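Local coordinates for protein phenylacetaldehyde dehydrogenase (PDB 4O5H) that probably oxidises phenylacetaldehyde to phenylacetate with NAD+ as the electron acceptor, as a member of the aldehyde dehydrogenase family, at residues R336-A341 and R381-G386; K31-G36 and E67-Q72. All coordinates share one frame; numbering follows the deposited sequence.

Contact 1. Residues R336-A341 and R381-G386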
# COMPACT_ATOMS: atom_id res chain seq x y z
N ARG A 336 2.37 36.28 -22.34
CA ARG A 336 3.20 36.58 -21.18
C ARG A 336 4.12 35.42 -20.78
O ARG A 336 5.28 35.65 -20.44
CB ARG A 336 2.35 37.00 -19.99
CG ARG A 336 1.70 38.37 -20.14
CD ARG A 336 0.60 38.51 -19.09
NE ARG A 336 0.09 39.87 -19.02
CZ ARG A 336 -0.77 40.39 -19.88
NH1 ARG A 336 -1.23 39.68 -20.92
NH2 ARG A 336 -1.18 41.64 -19.72
N VAL A 337 3.59 34.20 -20.81
CA VAL A 337 4.42 33.00 -20.46
C VAL A 337 5.59 32.81 -21.42
O VAL A 337 6.71 32.54 -21.02
CB VAL A 337 3.54 31.74 -20.44
CG1 VAL A 337 4.38 30.49 -20.37
CG2 VAL A 337 2.52 31.79 -19.29
N ALA A 338 5.36 32.99 -22.72
CA ALA A 338 6.44 32.92 -23.70
C ALA A 338 7.52 33.97 -23.45
O ALA A 338 8.72 33.69 -23.61
CB ALA A 338 5.88 33.09 -25.09
N LYS A 339 7.12 35.21 -23.12
CA LYS A 339 8.10 36.27 -22.82
C LYS A 339 8.93 35.87 -21.60
O LYS A 339 10.14 36.04 -21.60
CB LYS A 339 7.42 37.64 -22.59
N ILE A 340 8.28 35.30 -20.58
CA ILE A 340 8.99 34.85 -19.38
C ILE A 340 9.98 33.75 -19.76
O ILE A 340 11.14 33.81 -19.38
CB ILE A 340 8.01 34.37 -18.28
CG1 ILE A 340 7.25 35.57 -17.72
CG2 ILE A 340 8.76 33.66 -17.14
CD1 ILE A 340 5.94 35.24 -17.01
N ALA A 341 9.52 32.75 -20.51
CA ALA A 341 10.37 31.67 -20.92
C ALA A 341 11.65 32.14 -21.64
O ALA A 341 12.76 31.68 -21.34
CB ALA A 341 9.59 30.73 -21.82
N ARG A 381 3.42 23.92 -32.44
CA ARG A 381 4.41 24.93 -32.69
C ARG A 381 4.91 25.59 -31.43
O ARG A 381 4.20 25.64 -30.43
CB ARG A 381 3.92 25.97 -33.69
CG ARG A 381 3.11 27.09 -33.14
CD ARG A 381 2.61 28.02 -34.24
NE ARG A 381 1.46 28.73 -33.70
CZ ARG A 381 1.55 29.76 -32.87
NH1 ARG A 381 2.72 30.25 -32.54
NH2 ARG A 381 0.45 30.32 -32.37
N ALA A 382 6.15 26.06 -31.50
CA ALA A 382 6.80 26.66 -30.35
C ALA A 382 6.52 28.15 -30.26
O ALA A 382 6.85 28.92 -31.14
CB ALA A 382 8.30 26.43 -30.43
N ALA A 383 5.85 28.55 -29.20
CA ALA A 383 5.68 29.96 -28.89
C ALA A 383 6.94 30.48 -28.25
O ALA A 383 7.17 31.69 -28.20
CB ALA A 383 4.50 30.16 -27.96
N ALA A 384 7.73 29.57 -27.67
CA ALA A 384 9.04 29.93 -27.16
C ALA A 384 9.92 28.70 -27.18
O ALA A 384 9.42 27.60 -27.01
CB ALA A 384 8.90 30.50 -25.75
N GLY A 385 11.22 28.90 -27.35
CA GLY A 385 12.20 27.83 -27.23
C GLY A 385 12.20 26.85 -28.38
O GLY A 385 11.96 27.23 -29.51
N GLY A 386 12.44 25.58 -28.08
CA GLY A 386 12.46 24.51 -29.08
C GLY A 386 13.78 23.75 -29.38
O GLY A 386 13.76 22.57 -29.83

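Contact 2. Residues K31-G36 and E67-Q72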
# COMPACT_ATOMS: atom_id res chain seq x y z
N LYS A 31 35.87 8.22 -2.94
CA LYS A 31 34.48 8.04 -2.47
C LYS A 31 34.24 6.57 -2.26
O LYS A 31 34.64 5.75 -3.09
CB LYS A 31 33.43 8.50 -3.51
CG LYS A 31 33.66 9.86 -4.12
CD LYS A 31 33.50 11.01 -3.14
CE LYS A 31 33.74 12.28 -3.91
NZ LYS A 31 35.11 12.43 -4.50
N GLN A 32 33.48 6.26 -1.23
CA GLN A 32 33.10 4.89 -0.91
C GLN A 32 31.63 4.79 -0.52
O GLN A 32 31.00 5.79 -0.18
CB GLN A 32 33.97 4.40 0.22
CG GLN A 32 35.43 4.35 -0.15
CD GLN A 32 36.25 3.72 0.91
OE1 GLN A 32 36.35 4.26 2.02
NE2 GLN A 32 36.81 2.56 0.61
N MET A 33 31.10 3.57 -0.55
CA MET A 33 29.75 3.28 -0.04
C MET A 33 29.80 3.14 1.48
O MET A 33 30.83 2.80 2.04
CB MET A 33 29.24 1.96 -0.60
CG MET A 33 29.09 1.98 -2.08
SD MET A 33 28.45 0.46 -2.74
CE MET A 33 29.86 -0.67 -2.70
N LEU A 34 28.65 3.28 2.12
CA LEU A 34 28.53 3.04 3.56
C LEU A 34 27.78 1.74 3.79
O LEU A 34 26.56 1.66 3.53
CB LEU A 34 27.79 4.20 4.22
CG LEU A 34 27.50 4.04 5.72
CD1 LEU A 34 28.80 3.88 6.48
CD2 LEU A 34 26.74 5.23 6.25
N ILE A 35 28.51 0.71 4.19
CA ILE A 35 27.93 -0.62 4.35
C ILE A 35 28.22 -1.11 5.76
O ILE A 35 29.35 -1.46 6.10
CB ILE A 35 28.48 -1.59 3.29
CG1 ILE A 35 28.08 -1.07 1.93
CG2 ILE A 35 27.95 -3.02 3.50
CD1 ILE A 35 28.57 -1.87 0.76
N GLY A 36 27.19 -1.08 6.59
CA GLY A 36 27.36 -1.41 7.99
C GLY A 36 28.35 -0.44 8.64
O GLY A 36 28.26 0.77 8.44
N GLU A 67 24.98 -7.00 -7.00
CA GLU A 67 24.12 -7.71 -6.10
C GLU A 67 24.83 -8.12 -4.79
O GLU A 67 24.22 -8.09 -3.70
CB GLU A 67 23.55 -8.95 -6.84
CG GLU A 67 22.42 -9.61 -6.09
CD GLU A 67 21.58 -10.56 -6.97
OE1 GLU A 67 22.20 -11.34 -7.74
OE2 GLU A 67 20.31 -10.53 -6.88
N ARG A 68 26.12 -8.47 -4.87
CA ARG A 68 26.88 -8.88 -3.68
C ARG A 68 26.94 -7.74 -2.68
O ARG A 68 26.74 -7.93 -1.49
CB ARG A 68 28.34 -9.24 -4.03
CG ARG A 68 28.53 -10.42 -4.95
CD ARG A 68 30.00 -10.57 -5.37
NE ARG A 68 30.38 -9.60 -6.40
CZ ARG A 68 31.58 -9.52 -6.97
NH1 ARG A 68 32.57 -10.33 -6.60
NH2 ARG A 68 31.80 -8.61 -7.91
N ASP A 69 27.23 -6.54 -3.18
CA ASP A 69 27.36 -5.39 -2.30
C ASP A 69 25.99 -5.04 -1.68
O ASP A 69 25.89 -4.69 -0.49
CB ASP A 69 27.95 -4.18 -3.05
CG ASP A 69 29.23 -4.54 -3.79
OD1 ASP A 69 30.23 -4.94 -3.14
OD2 ASP A 69 29.23 -4.46 -5.03
N VAL A 70 24.96 -5.11 -2.48
CA VAL A 70 23.60 -4.80 -2.00
C VAL A 70 23.20 -5.80 -0.92
O VAL A 70 22.68 -5.41 0.11
CB VAL A 70 22.57 -4.80 -3.12
CG1 VAL A 70 21.15 -4.67 -2.56
CG2 VAL A 70 22.84 -3.66 -4.08
N GLN A 71 23.45 -7.08 -1.17
CA GLN A 71 23.19 -8.12 -0.16
C GLN A 71 23.93 -7.86 1.15
O GLN A 71 23.37 -8.06 2.20
CB GLN A 71 23.54 -9.49 -0.68
CG GLN A 71 22.50 -9.98 -1.69
CD GLN A 71 22.97 -11.14 -2.49
OE1 GLN A 71 24.13 -11.56 -2.43
NE2 GLN A 71 22.08 -11.69 -3.27
N GLN A 72 25.17 -7.39 1.08
CA GLN A 72 25.91 -7.03 2.32
C GLN A 72 25.25 -5.88 3.07
O GLN A 72 25.22 -5.87 4.29
CB GLN A 72 27.36 -6.67 2.05
CG GLN A 72 28.13 -7.86 1.54
CD GLN A 72 28.36 -8.94 2.59
OE1 GLN A 72 28.30 -8.69 3.81
NE2 GLN A 72 28.54 -10.14 2.13

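Contact 1. Residues R336-A341 and R381-G386
Ala-338 and Ala-341, one turn apart on the helix, turn their methyl groups to Ala-384 on the strand. The methyl of Ala-384 touches both and nests against the pair from one side. Ala-384 CB lies 4.0 Å from Ala-338 CB and equally far from Ala-341 CB. All three CA-CB bonds point across the interface. The same methyl of Ala-384 also rests against the helix backbone, with its CB 3.8 Å from Ala-338 O.

Ala-383 meets the helix further back along the strand. Ala-383 CB faces Ala-338 CB at 4.3 Å. Its carbonyl comes closer, with Ala-383 O 3.6 Å from Ala-338 CB. Ala-338 therefore touches both neighbours, while Ala-341 reaches Ala-384 alone. No hydrogen bond links the two segments. The contact is small and rests on van der Waals packing of methyls and carbonyl oxygens. With such short side chains the backbones come close, and the CA atoms of Ala-338 and Ala-384 are 5.3 Å apart.

Ala-383 and Ala-384 both pair with Val-400 in a classic beta bulge, which is consistent with both methyls pointing to the helix. The chain also turns a corner at Ala-383.

Strand 381-384 is an outermost strand of its mixed sheet within this chain and runs antiparallel to strand 399-402. Helix 330-343 packs against this outer strand and reaches the next one, where Val-337 touches Val-400. On helix 298-310, Arg-336 and Ile-340 of the same helix find their packing partners.

Contact 2. Residues K31-G36 and E67-Q72
Met-33 and Ile-35 of the short strand reach across to Asp-69 and Gln-72 on the first turns of helix 67-82. The axes of strand 33-35 and of helix segment 67-72 approach to 9.5 Å, with 47° between their N-to-C directions. The Met-33 side chain runs out from the strand and bends at its last torsion (chi3 -77°). This lays the terminal methyl on the aspartate's CB and the carbon of its carboxylate, with Met-33 CE 4.0 Å from Asp-69 CB and 4.1 Å from Asp-69 CG. The two side chains cross at about a right angle.

Ile-35 uses both of its branches. Its shorter branch meets Gln-72, with Ile-35 CG2 4.0 Å from Gln-72 CB. The side chain of Gln-72 starts toward the strand, then bends at chi2 (-70°) and leads its amide away. Of that side chain, CB makes the contact.

The second kind of contact is apolar carbon on helix backbone. Ile-35 CD1, ending the longer branch, is 4.1 Å from Asp-69 O. Ile-35 CG2 lies 4.0 Å from Gln-72 C.

Polar bonds run outside the pair of segments. Asp-69 OD2 accepts from Asp-66 N, just before the helix, and OD1 from Ala-43 N. Strand 33-35 pairs antiparallel with strand 38-40, Met-33 with Ser-40, and Leu-34 bonds to Ile-236. Val-70 packs on helix 241-250.

This is plain packing of a small sheet on the start of helix 67-82. The carboxylate of Asp-69 is buried, yet each oxygen has a backbone N-H partner. Strand and helix meet by van der Waals contact, without a hydrogen bond between them.

How the contacts relate
Both contacts are partly buried and set a strand against a helix without a hydrogen bond across the interface. They share no elements. Contact 1 packs helix 330-343 on an end strand of the seven-stranded mixed sheet. Contact 2 joins a two-stranded antiparallel sheet near the N-terminus to helix 67-82. Contact 1 is all alanine, so its backbones lie close. Contact 2 uses longer side chains over a wider gap, and it includes a buried carboxylate and an exposed glutamine. The two lie on opposite sides of the chain's centre, with their own centres about 46 Å apart, and contact 2 closes in sequence before contact 1 opens.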